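Local coordinates for biliverdin reductase (Synechocystis sp., PDB 5B3T), which probably reduces biliverdin to bilirubin with NAD(P)H, as a member of the Gfo/Idh/MocA oxidoreductase family, at residues L103-A108 / I189-D194; Q141-N146 / R249-H254; A184-I189 / L315-L320. All coordinates share one frame; numbering follows the deposited sequence.

Interaction 1 (L103-A108 / I189-D194)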
ATOM      1  N   LEU A 103       1.378  -4.530  -8.301  1.00 15.67           N
ATOM      2  CA  LEU A 103       1.375  -4.757  -6.865  1.00 16.29           C
ATOM      3  C   LEU A 103       0.574  -3.675  -6.160  1.00 15.27           C
ATOM      4  O   LEU A 103       0.600  -2.506  -6.558  1.00 15.75           O
ATOM      5  CB  LEU A 103       2.797  -4.765  -6.289  1.00 15.72           C
ATOM      6  CG  LEU A 103       3.794  -5.855  -6.675  1.00 16.29           C
ATOM      7  CD1 LEU A 103       4.970  -5.241  -7.413  1.00 14.91           C
ATOM      8  CD2 LEU A 103       4.269  -6.594  -5.432  1.00 14.24           C
ATOM      9  N   GLU A 104      -0.146  -4.077  -5.121  1.00 13.77           N
ATOM     10  CA  GLU A 104      -0.503  -3.151  -4.061  1.00 14.92           C
ATOM     11  C   GLU A 104       0.708  -3.018  -3.149  1.00 16.05           C
ATOM     12  O   GLU A 104       1.270  -4.027  -2.716  1.00 15.89           O
ATOM     13  CB  GLU A 104      -1.717  -3.657  -3.280  1.00 14.41           C
ATOM     14  CG  GLU A 104      -2.235  -2.690  -2.222  1.00 15.07           C
ATOM     15  CD  GLU A 104      -2.934  -1.482  -2.821  1.00 17.41           C
ATOM     16  OE1 GLU A 104      -3.224  -1.499  -4.036  1.00 17.76           O
ATOM     17  OE2 GLU A 104      -3.203  -0.518  -2.075  1.00 19.13           O
ATOM     18  N   TYR A 105       1.134  -1.783  -2.899  1.00 14.87           N
ATOM     19  CA  TYR A 105       2.290  -1.519  -2.045  1.00 15.35           C
ATOM     20  C   TYR A 105       2.160  -2.325  -0.750  1.00 14.91           C
ATOM     21  O   TYR A 105       1.072  -2.404  -0.189  1.00 15.16           O
ATOM     22  CB  TYR A 105       2.404  -0.022  -1.753  1.00 14.78           C
ATOM     23  CG  TYR A 105       3.709   0.375  -1.115  1.00 14.53           C
ATOM     24  CD1 TYR A 105       4.828   0.647  -1.892  1.00 14.03           C
ATOM     25  CD2 TYR A 105       3.830   0.466   0.266  1.00 14.06           C
ATOM     26  CE1 TYR A 105       6.028   1.004  -1.313  1.00 15.50           C
ATOM     27  CE2 TYR A 105       5.028   0.819   0.854  1.00 14.66           C
ATOM     28  CZ  TYR A 105       6.122   1.090   0.062  1.00 14.56           C
ATOM     29  OH  TYR A 105       7.316   1.445   0.645  1.00 12.66           O
ATOM     30  N   PRO A 106       3.262  -2.922  -0.260  1.00 14.38           N
ATOM     31  CA  PRO A 106       4.694  -2.751  -0.543  1.00 13.31           C
ATOM     32  C   PRO A 106       5.220  -3.328  -1.852  1.00 15.77           C
ATOM     33  O   PRO A 106       4.668  -4.279  -2.406  1.00 13.77           O
ATOM     34  CB  PRO A 106       5.352  -3.477   0.628  1.00 14.70           C
ATOM     35  CG  PRO A 106       4.414  -4.592   0.911  1.00 14.24           C
ATOM     36  CD  PRO A 106       3.033  -4.029   0.686  1.00 14.17           C
ATOM     37  N   LEU A 107       6.323  -2.739  -2.320  1.00 15.02           N
ATOM     38  CA  LEU A 107       7.028  -3.248  -3.489  1.00 16.04           C
ATOM     39  C   LEU A 107       8.027  -4.334  -3.107  1.00 15.54           C
ATOM     40  O   LEU A 107       8.130  -5.355  -3.797  1.00 15.55           O
ATOM     41  CB  LEU A 107       7.733  -2.095  -4.210  1.00 16.63           C
ATOM     42  CG  LEU A 107       8.850  -2.398  -5.213  1.00 15.47           C
ATOM     43  CD1 LEU A 107       8.331  -3.221  -6.381  1.00 16.83           C
ATOM     44  CD2 LEU A 107       9.468  -1.093  -5.707  1.00 18.55           C
ATOM     45  N   ALA A 108       8.764  -4.138  -2.017  1.00 14.79           N
ATOM     46  CA  ALA A 108       9.793  -5.082  -1.592  1.00 15.97           C
ATOM     47  C   ALA A 108      10.172  -4.762  -0.149  1.00 16.32           C
ATOM     48  O   ALA A 108       9.683  -3.795   0.444  1.00 15.64           O
ATOM     49  CB  ALA A 108      11.014  -5.029  -2.512  1.00 16.10           C
ATOM     50  N   ILE A 189       2.817   9.063   3.996  1.00 13.98           N
ATOM     51  CA  ILE A 189       3.379  10.370   4.311  1.00 14.90           C
ATOM     52  C   ILE A 189       4.428  10.808   3.294  1.00 16.72           C
ATOM     53  O   ILE A 189       4.790  11.989   3.254  1.00 15.10           O
ATOM     54  CB  ILE A 189       3.972  10.356   5.735  1.00 14.95           C
ATOM     55  CG1 ILE A 189       4.024  11.771   6.313  1.00 15.95           C
ATOM     56  CG2 ILE A 189       5.367   9.739   5.735  1.00 13.61           C
ATOM     57  CD1 ILE A 189       2.664  12.421   6.467  1.00 15.41           C
ATOM     58  N   SER A 190       4.916   9.895   2.455  1.00 15.44           N
ATOM     59  CA  SER A 190       6.041  10.172   1.573  1.00 16.92           C
ATOM     60  C   SER A 190       5.628  10.544   0.157  1.00 15.89           C
ATOM     61  O   SER A 190       6.499  10.823  -0.672  1.00 16.41           O
ATOM     62  CB  SER A 190       6.975   8.960   1.515  1.00 16.02           C
ATOM     63  OG  SER A 190       6.409   7.929   0.723  1.00 15.91           O
ATOM     64  N   ARG A 191       4.330  10.556  -0.147  1.00 16.80           N
ATOM     65  CA  ARG A 191       3.859  10.758  -1.511  1.00 17.60           C
ATOM     66  C   ARG A 191       3.402  12.190  -1.764  1.00 19.38           C
ATOM     67  O   ARG A 191       2.567  12.432  -2.644  1.00 20.62           O
ATOM     68  CB  ARG A 191       2.752   9.756  -1.832  1.00 17.06           C
ATOM     69  CG  ARG A 191       3.274   8.330  -1.843  1.00 16.21           C
ATOM     70  CD  ARG A 191       2.170   7.293  -1.871  1.00 16.92           C
ATOM     71  NE  ARG A 191       2.721   5.943  -1.771  1.00 15.61           N
ATOM     72  CZ  ARG A 191       3.031   5.183  -2.816  1.00 15.98           C
ATOM     73  NH1 ARG A 191       2.840   5.638  -4.048  1.00 17.20           N
ATOM     74  NH2 ARG A 191       3.529   3.968  -2.632  1.00 14.77           N
ATOM     75  N   PHE A 192       3.951  13.146  -1.015  1.00 18.55           N
ATOM     76  CA  PHE A 192       3.779  14.569  -1.288  1.00 21.16           C
ATOM     77  C   PHE A 192       5.124  15.261  -1.514  1.00 20.87           C
ATOM     78  O   PHE A 192       5.236  16.476  -1.300  1.00 20.00           O
ATOM     79  CB  PHE A 192       3.012  15.244  -0.144  1.00 19.65           C
ATOM     80  CG  PHE A 192       1.739  14.532   0.251  1.00 20.37           C
ATOM     81  CD1 PHE A 192       0.568  14.703  -0.472  1.00 19.95           C
ATOM     82  CD2 PHE A 192       1.724  13.688   1.351  1.00 18.53           C
ATOM     83  CE1 PHE A 192      -0.595  14.046  -0.097  1.00 19.41           C
ATOM     84  CE2 PHE A 192       0.566  13.029   1.725  1.00 19.14           C
ATOM     85  CZ  PHE A 192      -0.593  13.209   1.000  1.00 18.50           C
ATOM     86  N   THR A 193       6.127  14.499  -1.939  1.00 19.07           N
ATOM     87  CA  THR A 193       7.453  15.048  -2.189  1.00 21.34           C
ATOM     88  C   THR A 193       7.381  16.261  -3.110  1.00 23.51           C
ATOM     89  O   THR A 193       8.210  17.167  -3.025  1.00 22.52           O
ATOM     90  CB  THR A 193       8.391  13.997  -2.812  1.00 21.30           C
ATOM     91  OG1 THR A 193       8.439  12.837  -1.972  1.00 19.81           O
ATOM     92  CG2 THR A 193       9.794  14.562  -2.971  1.00 20.98           C
ATOM     93  N   ASP A 194       6.383  16.272  -3.987  1.00 25.00           N
ATOM     94  CA  ASP A 194       6.200  17.374  -4.924  1.00 25.64           C
ATOM     95  C   ASP A 194       6.035  18.700  -4.189  1.00 28.06           C
ATOM     96  O   ASP A 194       6.402  19.756  -4.704  1.00 26.47           O
ATOM     97  CB  ASP A 194       4.988  17.117  -5.822  1.00 31.57           C
ATOM     98  CG  ASP A 194       4.587  18.339  -6.625  1.00 35.33           C
ATOM     99  OD1 ASP A 194       5.488  19.091  -7.055  1.00 43.95           O
ATOM    100  OD2 ASP A 194       3.373  18.549  -6.825  1.00 43.70           O
TER

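Interaction 2 (Q141-N146 / R249-H254). With PO4 (phosphate ion), chain D.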
ATOM      1  N   GLN A 141      -6.133  11.323  -2.209  1.00 17.80           N
ATOM      2  CA  GLN A 141      -6.487  12.199  -3.320  1.00 19.95           C
ATOM      3  C   GLN A 141      -7.177  13.464  -2.826  1.00 19.96           C
ATOM      4  O   GLN A 141      -6.978  14.545  -3.390  1.00 20.66           O
ATOM      5  CB  GLN A 141      -7.370  11.454  -4.320  1.00 20.63           C
ATOM      6  CG  GLN A 141      -6.676  10.295  -5.025  1.00 22.58           C
ATOM      7  CD  GLN A 141      -5.457  10.723  -5.836  1.00 27.99           C
ATOM      8  OE1 GLN A 141      -5.286  11.899  -6.163  1.00 26.78           O
ATOM      9  NE2 GLN A 141      -4.607   9.759  -6.169  1.00 25.14           N
ATOM     10  N   ALA A 142      -7.989  13.348  -1.772  1.00 17.15           N
ATOM     11  CA  ALA A 142      -8.617  14.531  -1.192  1.00 20.59           C
ATOM     12  C   ALA A 142      -7.574  15.484  -0.616  1.00 20.10           C
ATOM     13  O   ALA A 142      -7.706  16.707  -0.739  1.00 20.92           O
ATOM     14  CB  ALA A 142      -9.624  14.117  -0.119  1.00 18.42           C
ATOM     15  N   ILE A 143      -6.533  14.942   0.018  1.00 18.01           N
ATOM     16  CA  ILE A 143      -5.445  15.781   0.520  1.00 19.44           C
ATOM     17  C   ILE A 143      -4.738  16.475  -0.638  1.00 20.62           C
ATOM     18  O   ILE A 143      -4.484  17.684  -0.601  1.00 21.08           O
ATOM     19  CB  ILE A 143      -4.458  14.948   1.360  1.00 20.15           C
ATOM     20  CG1 ILE A 143      -5.141  14.398   2.612  1.00 18.39           C
ATOM     21  CG2 ILE A 143      -3.243  15.780   1.736  1.00 18.24           C
ATOM     22  CD1 ILE A 143      -4.207  13.643   3.531  1.00 16.66           C
ATOM     23  N   ARG A 144      -4.404  15.711  -1.682  1.00 20.08           N
ATOM     24  CA  ARG A 144      -3.758  16.287  -2.859  1.00 23.11           C
ATOM     25  C   ARG A 144      -4.590  17.416  -3.452  1.00 22.50           C
ATOM     26  O   ARG A 144      -4.055  18.472  -3.809  1.00 23.36           O
ATOM     27  CB  ARG A 144      -3.519  15.197  -3.906  1.00 23.70           C
ATOM     28  CG  ARG A 144      -2.098  14.665  -3.960  1.00 27.35           C
ATOM     29  CD  ARG A 144      -1.286  15.391  -5.020  1.00 34.40           C
ATOM     30  NE  ARG A 144       0.015  14.767  -5.232  1.00 37.49           N
ATOM     31  CZ  ARG A 144       1.137  15.152  -4.632  1.00 32.66           C
ATOM     32  NH1 ARG A 144       1.121  16.165  -3.776  1.00 35.48           N
ATOM     33  NH2 ARG A 144       2.275  14.522  -4.887  1.00 28.82           N
ATOM     34  N   GLN A 145      -5.905  17.216  -3.553  1.00 22.59           N
ATOM     35  CA  GLN A 145      -6.783  18.205  -4.167  1.00 24.52           C
ATOM     36  C   GLN A 145      -6.946  19.467  -3.329  1.00 23.50           C
ATOM     37  O   GLN A 145      -7.487  20.455  -3.837  1.00 23.21           O
ATOM     38  CB  GLN A 145      -8.157  17.589  -4.429  1.00 24.09           C
ATOM     39  CG  GLN A 145      -8.226  16.720  -5.675  1.00 29.17           C
ATOM     40  CD  GLN A 145      -9.487  15.880  -5.727  1.00 35.08           C
ATOM     41  OE1 GLN A 145     -10.527  16.266  -5.191  1.00 42.11           O
ATOM     42  NE2 GLN A 145      -9.405  14.727  -6.381  1.00 33.94           N
ATOM     43  N   ASN A 146      -6.500  19.468  -2.071  1.00 22.08           N
ATOM     44  CA  ASN A 146      -6.743  20.595  -1.184  1.00 23.25           C
ATOM     45  C   ASN A 146      -5.495  21.139  -0.500  1.00 23.38           C
ATOM     46  O   ASN A 146      -5.594  22.146   0.208  1.00 22.22           O
ATOM     47  CB  ASN A 146      -7.778  20.216  -0.114  1.00 21.99           C
ATOM     48  CG  ASN A 146      -9.176  20.057  -0.685  1.00 23.23           C
ATOM     49  OD1 ASN A 146      -9.876  21.042  -0.924  1.00 23.56           O
ATOM     50  ND2 ASN A 146      -9.587  18.815  -0.906  1.00 20.49           N
ATOM     51  N   ARG A 249      -7.911   7.127  13.992  1.00 19.46           N
ATOM     52  CA  ARG A 249      -7.601   7.206  12.562  1.00 21.63           C
ATOM     53  C   ARG A 249      -7.608   8.686  12.194  1.00 21.12           C
ATOM     54  O   ARG A 249      -8.635   9.230  11.779  1.00 19.70           O
ATOM     55  CB  ARG A 249      -8.587   6.407  11.711  1.00 23.20           C
ATOM     56  CG  ARG A 249      -8.340   4.908  11.705  1.00 24.64           C
ATOM     57  CD  ARG A 249      -8.862   4.273  10.421  1.00 27.26           C
ATOM     58  NE  ARG A 249     -10.309   4.406  10.279  1.00 28.41           N
ATOM     59  CZ  ARG A 249     -10.934   4.562   9.115  1.00 28.16           C
ATOM     60  NH1 ARG A 249     -10.238   4.612   7.988  1.00 27.39           N
ATOM     61  NH2 ARG A 249     -12.255   4.673   9.079  1.00 27.25           N
ATOM     62  N   ILE A 250      -6.453   9.333  12.342  1.00 18.63           N
ATOM     63  CA  ILE A 250      -6.324  10.775  12.176  1.00 21.11           C
ATOM     64  C   ILE A 250      -5.254  11.066  11.132  1.00 19.08           C
ATOM     65  O   ILE A 250      -4.188  10.440  11.130  1.00 17.63           O
ATOM     66  CB  ILE A 250      -5.978  11.469  13.511  1.00 20.87           C
ATOM     67  CG1 ILE A 250      -7.076  11.224  14.545  1.00 25.52           C
ATOM     68  CG2 ILE A 250      -5.772  12.960  13.309  1.00 22.31           C
ATOM     69  CD1 ILE A 250      -8.407  11.828  14.183  1.00 29.37           C
ATOM     70  N   PHE A 251      -5.547  12.016  10.245  1.00 16.88           N
ATOM     71  CA  PHE A 251      -4.562  12.572   9.316  1.00 17.93           C
ATOM     72  C   PHE A 251      -4.802  14.080   9.296  1.00 17.55           C
ATOM     73  O   PHE A 251      -5.756  14.556   8.673  1.00 17.69           O
ATOM     74  CB  PHE A 251      -4.686  11.958   7.925  1.00 16.78           C
ATOM     75  CG  PHE A 251      -3.433  12.068   7.092  1.00 16.67           C
ATOM     76  CD1 PHE A 251      -2.471  13.026   7.372  1.00 16.85           C
ATOM     77  CD2 PHE A 251      -3.217  11.205   6.029  1.00 18.81           C
ATOM     78  CE1 PHE A 251      -1.323  13.125   6.609  1.00 18.20           C
ATOM     79  CE2 PHE A 251      -2.068  11.298   5.262  1.00 16.88           C
ATOM     80  CZ  PHE A 251      -1.122  12.259   5.553  1.00 17.39           C
ATOM     81  N   THR A 252      -3.944  14.822   9.988  1.00 16.83           N
ATOM     82  CA  THR A 252      -4.079  16.266  10.128  1.00 16.88           C
ATOM     83  C   THR A 252      -2.850  16.942   9.542  1.00 18.67           C
ATOM     84  O   THR A 252      -1.723  16.506   9.791  1.00 16.94           O
ATOM     85  CB  THR A 252      -4.248  16.660  11.599  1.00 17.82           C
ATOM     86  OG1 THR A 252      -5.403  16.005  12.135  1.00 19.94           O
ATOM     87  CG2 THR A 252      -4.412  18.169  11.738  1.00 18.87           C
ATOM     88  N   LEU A 253      -3.070  18.002   8.764  1.00 15.86           N
ATOM     89  CA  LEU A 253      -1.990  18.790   8.181  1.00 17.63           C
ATOM     90  C   LEU A 253      -2.266  20.265   8.442  1.00 17.98           C
ATOM     91  O   LEU A 253      -3.311  20.784   8.037  1.00 17.62           O
ATOM     92  CB  LEU A 253      -1.850  18.517   6.678  1.00 17.64           C
ATOM     93  CG  LEU A 253      -1.643  17.054   6.261  1.00 17.72           C
ATOM     94  CD1 LEU A 253      -2.967  16.384   5.913  1.00 16.44           C
ATOM     95  CD2 LEU A 253      -0.655  16.932   5.107  1.00 16.97           C
ATOM     96  N   HIS A 254      -1.330  20.932   9.114  1.00 17.38           N
ATOM     97  CA  HIS A 254      -1.462  22.339   9.469  1.00 18.64           C
ATOM     98  C   HIS A 254      -0.610  23.177   8.524  1.00 18.69           C
ATOM     99  O   HIS A 254       0.598  22.946   8.405  1.00 17.26           O
ATOM    100  CB  HIS A 254      -1.038  22.588  10.917  1.00 17.48           C
ATOM    101  CG  HIS A 254      -1.898  21.904  11.934  1.00 19.53           C
ATOM    102  ND1 HIS A 254      -3.162  22.349  12.258  1.00 20.80           N
ATOM    103  CD2 HIS A 254      -1.664  20.828  12.722  1.00 19.78           C
ATOM    104  CE1 HIS A 254      -3.676  21.565  13.191  1.00 21.37           C
ATOM    105  NE2 HIS A 254      -2.787  20.635  13.490  1.00 19.13           N
TER
HETATM  106  P   PO4 D 402     -13.445   3.781  12.480  1.00 37.89           P
HETATM  107  O1  PO4 D 402     -14.291   4.851  13.131  1.00 35.29           O
HETATM  108  O2  PO4 D 402     -13.948   3.530  11.078  1.00 34.29           O
HETATM  109  O3  PO4 D 402     -13.536   2.508  13.285  1.00 40.55           O
HETATM  110  O4  PO4 D 402     -12.007   4.239  12.423  1.00 35.45           O

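Interaction 3 (A184-I189 / L315-L320)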
ATOM      1  N   ALA A 184       3.523   0.822   5.696  1.00 12.83           N
ATOM      2  CA  ALA A 184       2.367   1.374   4.997  1.00 14.89           C
ATOM      3  C   ALA A 184       2.146   2.840   5.352  1.00 13.82           C
ATOM      4  O   ALA A 184       1.858   3.660   4.473  1.00 13.88           O
ATOM      5  CB  ALA A 184       1.119   0.550   5.312  1.00 11.72           C
ATOM      6  N   ALA A 185       2.276   3.188   6.634  1.00 13.29           N
ATOM      7  CA  ALA A 185       2.056   4.570   7.045  1.00 13.52           C
ATOM      8  C   ALA A 185       3.093   5.500   6.430  1.00 14.67           C
ATOM      9  O   ALA A 185       2.761   6.609   5.993  1.00 14.27           O
ATOM     10  CB  ALA A 185       2.074   4.672   8.571  1.00 13.34           C
ATOM     11  N   LEU A 186       4.355   5.065   6.381  1.00 13.48           N
ATOM     12  CA  LEU A 186       5.400   5.901   5.801  1.00 14.35           C
ATOM     13  C   LEU A 186       5.219   6.065   4.299  1.00 14.65           C
ATOM     14  O   LEU A 186       5.646   7.078   3.734  1.00 15.02           O
ATOM     15  CB  LEU A 186       6.774   5.312   6.109  1.00 13.60           C
ATOM     16  CG  LEU A 186       7.170   5.355   7.582  1.00 13.11           C
ATOM     17  CD1 LEU A 186       8.446   4.571   7.795  1.00 14.39           C
ATOM     18  CD2 LEU A 186       7.317   6.790   8.068  1.00 14.75           C
ATOM     19  N   SER A 187       4.602   5.083   3.639  1.00 14.25           N
ATOM     20  CA  SER A 187       4.267   5.247   2.229  1.00 14.52           C
ATOM     21  C   SER A 187       3.276   6.387   2.038  1.00 14.41           C
ATOM     22  O   SER A 187       3.412   7.188   1.106  1.00 14.50           O
ATOM     23  CB  SER A 187       3.703   3.943   1.667  1.00 14.27           C
ATOM     24  OG  SER A 187       3.223   4.121   0.345  1.00 14.44           O
ATOM     25  N   ARG A 188       2.282   6.485   2.923  1.00 13.59           N
ATOM     26  CA  ARG A 188       1.296   7.556   2.825  1.00 14.92           C
ATOM     27  C   ARG A 188       1.946   8.923   2.994  1.00 15.54           C
ATOM     28  O   ARG A 188       1.675   9.853   2.225  1.00 16.28           O
ATOM     29  CB  ARG A 188       0.197   7.352   3.870  1.00 14.75           C
ATOM     30  CG  ARG A 188      -0.704   6.154   3.610  1.00 14.41           C
ATOM     31  CD  ARG A 188      -1.972   6.562   2.864  1.00 14.08           C
ATOM     32  NE  ARG A 188      -1.685   7.211   1.586  1.00 13.04           N
ATOM     33  CZ  ARG A 188      -1.781   6.606   0.407  1.00 13.97           C
ATOM     34  NH1 ARG A 188      -2.175   5.342   0.342  1.00 13.05           N
ATOM     35  NH2 ARG A 188      -1.498   7.267  -0.708  1.00 14.42           N
ATOM     36  N   ILE A 189       2.817   9.063   3.996  1.00 13.98           N
ATOM     37  CA  ILE A 189       3.379  10.370   4.311  1.00 14.90           C
ATOM     38  C   ILE A 189       4.428  10.808   3.294  1.00 16.72           C
ATOM     39  O   ILE A 189       4.790  11.989   3.254  1.00 15.10           O
ATOM     40  CB  ILE A 189       3.972  10.356   5.735  1.00 14.95           C
ATOM     41  CG1 ILE A 189       4.024  11.771   6.313  1.00 15.95           C
ATOM     42  CG2 ILE A 189       5.367   9.739   5.735  1.00 13.61           C
ATOM     43  CD1 ILE A 189       2.664  12.421   6.467  1.00 15.41           C
ATOM     44  N   LEU A 315       9.793   3.317  -0.129  1.00 14.60           N
ATOM     45  CA  LEU A 315      10.654   2.241   0.345  1.00 14.42           C
ATOM     46  C   LEU A 315      11.921   2.795   0.987  1.00 15.20           C
ATOM     47  O   LEU A 315      12.373   2.290   2.020  1.00 16.86           O
ATOM     48  CB  LEU A 315      10.982   1.307  -0.821  1.00 17.20           C
ATOM     49  CG  LEU A 315      11.774   0.014  -0.629  1.00 18.64           C
ATOM     50  CD1 LEU A 315      11.347  -0.735   0.628  1.00 16.28           C
ATOM     51  CD2 LEU A 315      11.598  -0.860  -1.868  1.00 16.78           C
ATOM     52  N   GLU A 316      12.501   3.844   0.395  1.00 15.68           N
ATOM     53  CA  GLU A 316      13.674   4.475   0.995  1.00 15.70           C
ATOM     54  C   GLU A 316      13.348   5.045   2.369  1.00 16.15           C
ATOM     55  O   GLU A 316      14.127   4.885   3.317  1.00 15.62           O
ATOM     56  CB  GLU A 316      14.217   5.573   0.077  1.00 16.54           C
ATOM     57  CG  GLU A 316      15.355   6.381   0.693  1.00 18.70           C
ATOM     58  CD  GLU A 316      15.872   7.478  -0.226  1.00 18.33           C
ATOM     59  OE1 GLU A 316      15.748   7.337  -1.460  1.00 20.10           O
ATOM     60  OE2 GLU A 316      16.404   8.485   0.289  1.00 22.66           O
ATOM     61  N   VAL A 317      12.197   5.708   2.499  1.00 13.99           N
ATOM     62  CA  VAL A 317      11.801   6.275   3.785  1.00 15.56           C
ATOM     63  C   VAL A 317      11.618   5.172   4.822  1.00 15.11           C
ATOM     64  O   VAL A 317      11.977   5.337   5.994  1.00 15.83           O
ATOM     65  CB  VAL A 317      10.526   7.122   3.624  1.00 14.92           C
ATOM     66  CG1 VAL A 317      10.003   7.564   4.981  1.00 14.30           C
ATOM     67  CG2 VAL A 317      10.804   8.327   2.743  1.00 15.42           C
ATOM     68  N   ALA A 318      11.061   4.031   4.407  1.00 15.06           N
ATOM     69  CA  ALA A 318      10.871   2.919   5.336  1.00 16.15           C
ATOM     70  C   ALA A 318      12.206   2.339   5.788  1.00 15.98           C
ATOM     71  O   ALA A 318      12.384   2.032   6.973  1.00 17.15           O
ATOM     72  CB  ALA A 318      10.002   1.839   4.693  1.00 14.25           C
ATOM     73  N   ASP A 319      13.153   2.174   4.860  1.00 16.25           N
ATOM     74  CA  ASP A 319      14.495   1.738   5.241  1.00 17.74           C
ATOM     75  C   ASP A 319      15.121   2.703   6.237  1.00 16.33           C
ATOM     76  O   ASP A 319      15.732   2.282   7.227  1.00 16.62           O
ATOM     77  CB  ASP A 319      15.387   1.610   4.005  1.00 16.49           C
ATOM     78  CG  ASP A 319      14.983   0.463   3.107  1.00 20.47           C
ATOM     79  OD1 ASP A 319      14.211  -0.405   3.560  1.00 19.66           O
ATOM     80  OD2 ASP A 319      15.459   0.414   1.953  1.00 20.84           O
ATOM     81  N   LEU A 320      14.981   4.006   5.988  1.00 15.80           N
ATOM     82  CA  LEU A 320      15.579   5.002   6.869  1.00 17.50           C
ATOM     83  C   LEU A 320      14.982   4.940   8.270  1.00 17.96           C
ATOM     84  O   LEU A 320      15.708   5.030   9.267  1.00 17.85           O
ATOM     85  CB  LEU A 320      15.404   6.398   6.270  1.00 17.75           C
ATOM     86  CG  LEU A 320      16.255   6.665   5.029  1.00 20.72           C
ATOM     87  CD1 LEU A 320      15.849   7.964   4.351  1.00 19.97           C
ATOM     88  CD2 LEU A 320      17.720   6.696   5.421  1.00 21.80           C
TER

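Interaction 1 (L103-A108 / I189-D194)
The backbones of Tyr105 and Arg191 stay far apart, with their CA atoms 12.4 Å from each other, and two long side chains bridge the distance. Residues 103-108 run off the end of strand 100-104 of the Rossmann fold. Residues 189-194 span the link from helix 183-189 into helix 193-196. Both side chains set out toward the other segment. The Arg191 chain is extended from CG to NE and brings its NH2 to the CD1 side of the Tyr105 ring. NH2 lies 3.6 Å from CD1 of Tyr105 and 3.9 Å from its CG. CD1 sits at the edge of the guanidinium, near its plane, and the two planes are 83° apart. Arg191 CZ is 5.3 Å from the centroid of the Tyr105 ring, so the cation-pi attraction is weak at most. His132 touches both side chains. The peptide before Pro106 is cis and turns the chain directly after Tyr105. Tyr105 is an NADP+-binding residue, and this model holds no cofactor. Arg191 NE bonds to Ser187 OG, and NH2 makes a weak bond to Ser311 OG. Ser187 is thus the stronger partner, and the charge near the ring might at most slightly polarise it.

Interaction 2 (Q141-N146 / R249-H254)
Ile143 reaches from helix 137-146 to strand 248-255 with one branch of its side chain. Its CB points toward the strand. From CB the chain divides. CG2 turns to Phe192, in the segment just before helix 193-196. CG1 is anti to the carbonyl carbon (chi1 -64°), and CD1 continues it in an extended line (chi2 -176°). Toward the strand, CD1 does the touching. It stands over one face of the Phe251 ring, 3.7 Å from the centroid and 16° off the ring normal, which is a CH-pi contact. The same methyl lies 3.8 Å from CD1 of Leu253. Phe251 and Leu253 are two apart on the strand and both point toward the helix. Thr252, between them, points away. Tyr158 of strand 153-163 stacks on Phe251, and Phe262 of strand 258-263 also touches Ile143. This is a helix packed on the large mixed sheet of the C-terminal alpha/beta domain. Asn146 ND2 bonds back to Ala142 O at 2.8 Å. Near the start of strand 248-255, away from Ile143, Arg249 NE gives a nearly straight bond of 2.7 Å to O4 of a phosphate, probably from the crystallisation liquor. Arg249 NH1 is salt-bridged to Glu265. Between helix and strand the contact is wholly apolar, so it rests on dispersion and the exclusion of water, with the aromatic face receiving the methyl.

Interaction 3 (A184-I189 / L315-L320)
Leu186 of helix 183-189 packs directly against the backbone of helix 309-325. Its CD1 lies 3.8 Å from Ala318 CA and 4.0 Å from Val317 O. The small side chain of Ala318 is consistent with so close an approach. The CA atoms of Leu186 and Ala318 are 6.2 Å apart, a close spacing for two helices. CG of Leu186 is anti to the carbonyl carbon (chi1 -68°), and CD1 continues the line from CA (chi2 172°), which carries this methyl onto the other helix. CD2 branches toward Val317. Val317 answers with one methyl, CG1, which lies 4.1 Å from Leu186 CB and 4.2 Å from its CD2. The two side chains meet at a slant. Cys321, a turn further along helix 309-325, also touches Leu186. Both helices belong to the C-terminal alpha/beta domain of the Gfo/Idh/MocA fold. Helix 183-189 lies on its large mixed sheet, where Ala185 and Ile189 touch Val236. Helix 309-325 packs on helix 183-189 and also meets the Rossmann domain. There Leu315, which points away from helix 183-189, is buried against Tyr105, and Asp319 OD2 accepts a bond from Tyr111 N. The looser part of helix 309-325 lies at Glu316, Asp319 and Leu320. All three are partly exposed, and none of them touches helix segment 184-189.

In the fold
The three contacts interleave along the chain: 103-108, 141-146, 184-189, 189-194, 249-254 and 315-320. Interaction 1 joins the Rossmann domain to the C-terminal alpha/beta domain, within which interactions 2 and 3 lie. Interactions 1 and 3 have centres 7 Å apart and share Ile189 of helix 183-189. Tyr105 touches Ser187 and comes close to Leu315, so the helix pair of interaction 3 borders the cofactor-site tyrosine. Interaction 2 is 16 and 17 Å from the others between centres, on the sheet. Arg144 meets Arg191 and Phe192 of interaction 1, and Phe251 meets Ile189. A chain of contacts thus links the sheet to a residue of the NADP+ site.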